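Local coordinates for chitosanase (Gynuella sunshinyii YC6258, PDB 6LWU), which probably hydrolyses the glycosidic bonds of chitosan, as chitosanases of glycoside hydrolase family 46 do, at residues A[15-20]-A[232-237]; A[187-192]-A[206-211]. The protein carries 1 engineered substitution. All blocks are in the same frame, centred on the assembly; numbering follows the deposited sequence.

Contact 1: A[15-20]-A[232-237]; sequences ISIFAN and STWGDV. Engineered in segment 15-20: Ala-19 (natural residue Glu).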
# COMPACT_ATOMS: atom_id res chain seq x y z
N ILE A 15 3.05 7.97 -1.71
CA ILE A 15 2.95 6.73 -0.96
C ILE A 15 4.33 6.19 -0.61
O ILE A 15 4.52 5.59 0.45
CB ILE A 15 2.11 5.72 -1.76
CG1 ILE A 15 0.68 6.24 -1.86
CG2 ILE A 15 2.14 4.34 -1.12
CD1 ILE A 15 -0.19 5.40 -2.74
N SER A 16 5.33 6.44 -1.47
CA SER A 16 6.71 6.07 -1.13
C SER A 16 7.22 6.85 0.08
O SER A 16 8.04 6.34 0.85
CB SER A 16 7.63 6.30 -2.32
OG SER A 16 8.91 5.73 -2.05
N ILE A 17 6.79 8.10 0.24
CA ILE A 17 7.19 8.89 1.40
C ILE A 17 6.50 8.37 2.65
O ILE A 17 7.12 8.24 3.71
CB ILE A 17 6.89 10.39 1.15
CG1 ILE A 17 7.84 10.95 0.08
CG2 ILE A 17 7.04 11.20 2.43
CD1 ILE A 17 7.41 12.30 -0.49
N PHE A 18 5.21 8.01 2.54
CA PHE A 18 4.51 7.42 3.68
C PHE A 18 5.23 6.17 4.19
O PHE A 18 5.25 5.90 5.40
CB PHE A 18 3.06 7.07 3.32
CG PHE A 18 2.18 8.28 3.00
CD1 PHE A 18 2.61 9.58 3.24
CD2 PHE A 18 0.90 8.09 2.49
CE1 PHE A 18 1.80 10.67 2.93
CE2 PHE A 18 0.08 9.17 2.19
CZ PHE A 18 0.53 10.46 2.43
N ALA A 19 5.83 5.39 3.28
CA ALA A 19 6.39 4.08 3.63
C ALA A 19 7.88 4.09 3.91
O ALA A 19 8.35 3.30 4.74
CB ALA A 19 6.11 3.08 2.50
N ASN A 20 8.66 4.94 3.24
CA ASN A 20 10.11 4.88 3.33
C ASN A 20 10.75 6.26 3.47
O ASN A 20 11.97 6.37 3.33
CB ASN A 20 10.71 4.19 2.09
CG ASN A 20 10.36 2.72 2.02
OD1 ASN A 20 9.66 2.28 1.10
ND2 ASN A 20 10.86 1.94 2.97
N SER A 232 5.17 16.36 4.34
CA SER A 232 6.20 16.44 5.40
C SER A 232 5.89 15.44 6.50
O SER A 232 6.31 15.64 7.60
CB SER A 232 6.37 17.83 5.91
OG SER A 232 5.13 18.40 6.24
N THR A 233 5.28 14.33 6.13
CA THR A 233 4.84 13.23 7.03
C THR A 233 5.79 12.93 8.19
O THR A 233 5.32 12.81 9.29
CB THR A 233 4.60 11.96 6.22
OG1 THR A 233 3.83 12.39 5.11
CG2 THR A 233 3.82 10.91 6.96
N TRP A 234 7.08 12.82 7.94
CA TRP A 234 8.04 12.44 9.00
C TRP A 234 8.97 13.57 9.36
O TRP A 234 10.02 13.28 9.89
CB TRP A 234 8.88 11.31 8.46
CG TRP A 234 8.08 10.19 7.91
CD1 TRP A 234 7.79 9.94 6.61
CD2 TRP A 234 7.50 9.13 8.67
NE1 TRP A 234 7.08 8.79 6.51
CE2 TRP A 234 6.90 8.26 7.75
CE3 TRP A 234 7.49 8.79 10.02
CZ2 TRP A 234 6.26 7.11 8.16
CZ3 TRP A 234 6.87 7.64 10.42
CH2 TRP A 234 6.25 6.81 9.49
N GLY A 235 8.61 14.80 9.08
CA GLY A 235 9.56 15.85 9.42
C GLY A 235 10.27 16.32 8.18
O GLY A 235 10.47 17.52 8.06
N ASP A 236 10.64 15.42 7.28
CA ASP A 236 11.31 15.94 6.06
C ASP A 236 10.29 16.48 5.07
O ASP A 236 9.29 15.80 4.82
CB ASP A 236 12.35 14.97 5.55
CG ASP A 236 13.37 14.74 6.64
OD1 ASP A 236 13.20 13.80 7.39
OD2 ASP A 236 14.27 15.55 6.76
N VAL A 237 10.55 17.68 4.55
CA VAL A 237 9.68 18.37 3.57
C VAL A 237 9.98 17.88 2.16
O VAL A 237 11.14 17.75 1.83
CB VAL A 237 9.87 19.88 3.61
CG1 VAL A 237 9.14 20.54 2.46
CG2 VAL A 237 9.43 20.47 4.92
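Thr-233 meets Phe-18 as the hairpin loop comes up against helix 5-20. Its OG1 lies 3.4 Å from Phe-18 CE1, at the ring edge and near the ring plane, the two side chains crossing at about a right angle. That hydroxyl has its polar partner in Ser-213, so it touches the phenyl as a satisfied group. The methyl CG2 is held anti to the backbone N and lies over the rim of one face of the Trp-234 indole, 3.9 Å above its plane.

Trp-234 supplies the hydrogen bond of the contact. With chi1 at -52°, CG anti to the carbonyl carbon, the indole presents its N-H edge to the helix backbone: NE1 donates to Ile-17 O at 2.9 Å, bent to 143° at the hydrogen, and the oxygen lies near the ring plane. Along the same edge Trp-234 CZ2 comes within 3.2 Å of Phe-18 O, so two successive carbonyls face the indole rim. Ile-17 CG2 adds a loose apolar touch to Trp-234 CD1, 4.4 Å away.

Gly-235 closes a type I turn, its N bonded to Ser-232 O at 2.9 Å; a side chain here would run into the carbonyl oxygen of Trp-234. Asp-236 OD1 makes a weak hydrogen bond to Asn-21 ND2.

The loop joins strands 229-231 and 238-240, while the Phe-18 ring also packs on Ile-231, on Arg-210 and Leu-214 of helix 209-219, and on Asp-142 of helix 134-147.

Contact 2: A[187-192]-A[206-211]; sequences IRKQVL and ESTGRV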
# COMPACT_ATOMS: atom_id res chain seq x y z
N ILE A 187 -11.99 6.92 10.00
CA ILE A 187 -12.13 5.50 10.31
C ILE A 187 -10.80 4.78 10.09
O ILE A 187 -10.41 3.92 10.89
CB ILE A 187 -13.27 4.88 9.47
CG1 ILE A 187 -14.62 5.09 10.17
CG2 ILE A 187 -13.03 3.38 9.23
CD1 ILE A 187 -15.82 4.70 9.32
N ARG A 188 -10.07 5.16 9.03
CA ARG A 188 -8.77 4.56 8.77
C ARG A 188 -7.80 4.82 9.92
O ARG A 188 -7.13 3.90 10.41
CB ARG A 188 -8.18 5.03 7.43
CG ARG A 188 -7.01 4.17 6.95
CD ARG A 188 -6.36 4.68 5.66
NE ARG A 188 -5.07 4.04 5.39
CZ ARG A 188 -4.14 4.52 4.56
NH1 ARG A 188 -4.35 5.65 3.90
NH2 ARG A 188 -3.00 3.89 4.40
N LYS A 189 -7.73 6.07 10.37
CA LYS A 189 -6.82 6.37 11.47
C LYS A 189 -7.18 5.57 12.72
O LYS A 189 -6.28 5.11 13.43
CB LYS A 189 -6.80 7.87 11.74
CG LYS A 189 -5.54 8.35 12.46
CD LYS A 189 -5.64 9.82 12.85
CE LYS A 189 -4.43 10.27 13.66
NZ LYS A 189 -4.45 11.76 13.86
N GLN A 190 -8.47 5.35 12.97
CA GLN A 190 -8.86 4.58 14.15
C GLN A 190 -8.45 3.12 14.02
O GLN A 190 -8.11 2.47 15.03
CB GLN A 190 -10.36 4.69 14.39
CG GLN A 190 -10.79 6.04 14.96
CD GLN A 190 -12.26 6.36 14.70
OE1 GLN A 190 -13.08 5.45 14.53
NE2 GLN A 190 -12.59 7.65 14.68
N VAL A 191 -8.46 2.59 12.80
CA VAL A 191 -8.03 1.21 12.57
C VAL A 191 -6.52 1.10 12.71
O VAL A 191 -6.01 0.14 13.30
CB VAL A 191 -8.52 0.72 11.19
CG1 VAL A 191 -7.81 -0.57 10.79
CG2 VAL A 191 -10.03 0.54 11.20
N LEU A 192 -5.78 2.08 12.20
CA LEU A 192 -4.33 2.06 12.36
C LEU A 192 -3.92 2.14 13.83
O LEU A 192 -2.93 1.54 14.24
CB LEU A 192 -3.71 3.20 11.57
CG LEU A 192 -3.62 3.01 10.06
CD1 LEU A 192 -3.10 4.29 9.40
CD2 LEU A 192 -2.75 1.77 9.70
N GLU A 206 2.25 3.73 14.61
CA GLU A 206 3.28 4.71 14.27
C GLU A 206 3.17 5.21 12.83
O GLU A 206 4.01 6.01 12.41
CB GLU A 206 4.67 4.12 14.52
CG GLU A 206 5.02 2.93 13.63
CD GLU A 206 6.50 2.56 13.64
OE1 GLU A 206 7.22 2.89 12.66
OE2 GLU A 206 6.95 1.91 14.62
N SER A 207 2.17 4.78 12.06
CA SER A 207 2.07 5.14 10.65
C SER A 207 0.98 6.17 10.35
O SER A 207 0.80 6.54 9.19
CB SER A 207 1.86 3.87 9.80
OG SER A 207 0.54 3.35 9.92
N THR A 208 0.29 6.67 11.38
CA THR A 208 -0.93 7.46 11.17
C THR A 208 -0.66 8.87 10.67
O THR A 208 -1.62 9.55 10.28
CB THR A 208 -1.72 7.52 12.47
OG1 THR A 208 -0.97 8.25 13.44
CG2 THR A 208 -1.97 6.12 12.98
N GLY A 209 0.59 9.35 10.71
CA GLY A 209 0.91 10.62 10.08
C GLY A 209 0.56 10.64 8.60
O GLY A 209 0.22 11.70 8.05
N ARG A 210 0.61 9.47 7.94
CA ARG A 210 0.22 9.40 6.53
C ARG A 210 -1.26 9.71 6.36
O ARG A 210 -1.66 10.35 5.39
CB ARG A 210 0.56 8.03 5.95
CG ARG A 210 -0.46 6.93 6.18
CD ARG A 210 0.23 5.56 6.08
NE ARG A 210 0.40 5.14 4.69
CZ ARG A 210 1.12 4.09 4.31
NH1 ARG A 210 1.76 3.34 5.20
NH2 ARG A 210 1.19 3.78 3.03
N VAL A 211 -2.10 9.28 7.31
CA VAL A 211 -3.51 9.62 7.23
C VAL A 211 -3.69 11.11 7.48
O VAL A 211 -4.57 11.75 6.88
CB VAL A 211 -4.35 8.77 8.19
CG1 VAL A 211 -5.81 9.23 8.16
CG2 VAL A 211 -4.24 7.30 7.85
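Leu-192 meets three residues of the facing segment in turn. Its CB touches Thr-208 CG2 at 3.7 Å; CG comes near Ser-207 OG, where CD2 also ends, 3.7 Å from that oxygen; and CD1 abuts Val-211 CG2 at 3.6 Å. Ser-207 OG is held by Trp-204 O, so the leucine covers an occupied hydroxyl. One turn back, Lys-189 lays its extended chain across Thr-208, Lys-189 CG 3.9 Å from Thr-208 CB, and carries NZ on to a salt bridge with Asp-212.

Arg-188 reaches past Val-211, whose CG2 sits over one face of the guanidinium. CG anti to the backbone N (chi1 -166°) and a chain extended to NE bring NH2 over a face of the Arg-210 guanidinium, 3.6 Å from Arg-210 NE, the two planes 56° apart. Asp-142 takes both charges, one carboxylate oxygen for each arginine, which probably offsets their closeness, and Arg-188 NE is hydrogen-bonded to His-147 NE2. A leucine in its place would probably leave one oxygen of Asp-142 without its charged mate and His-147 NE2 without this bond.

The Arg-210 side chain is about 5 Å from a bound glucosamine, so this buried arginine-aspartate network lies beside the sugar-binding site of a chitosanase in the lysozyme clan.

Overall arrangement
Contact 2 is the more deeply buried of the two, while contact 1 is partly buried, with Trp-234 exposed. They meet where Phe-18 CG packs on Arg-210 CB at 3.4 Å and where Thr-233 CG2 lies against the start of helix 209-219, so segment 206-211 is shared ground between helices 5-20 and 177-193. Asp-142 of helix 134-147 reaches both: Phe-18 packs on it in one, and two arginines pair with it in the other. Contact 1 joins loop to helix through an indole-to-carbonyl bond and ring edges; contact 2 has no hydrogen bond across it and relies on aliphatic packing and charges settled on outside partners. In sequence, contact 2 nests within the loop closed by contact 1.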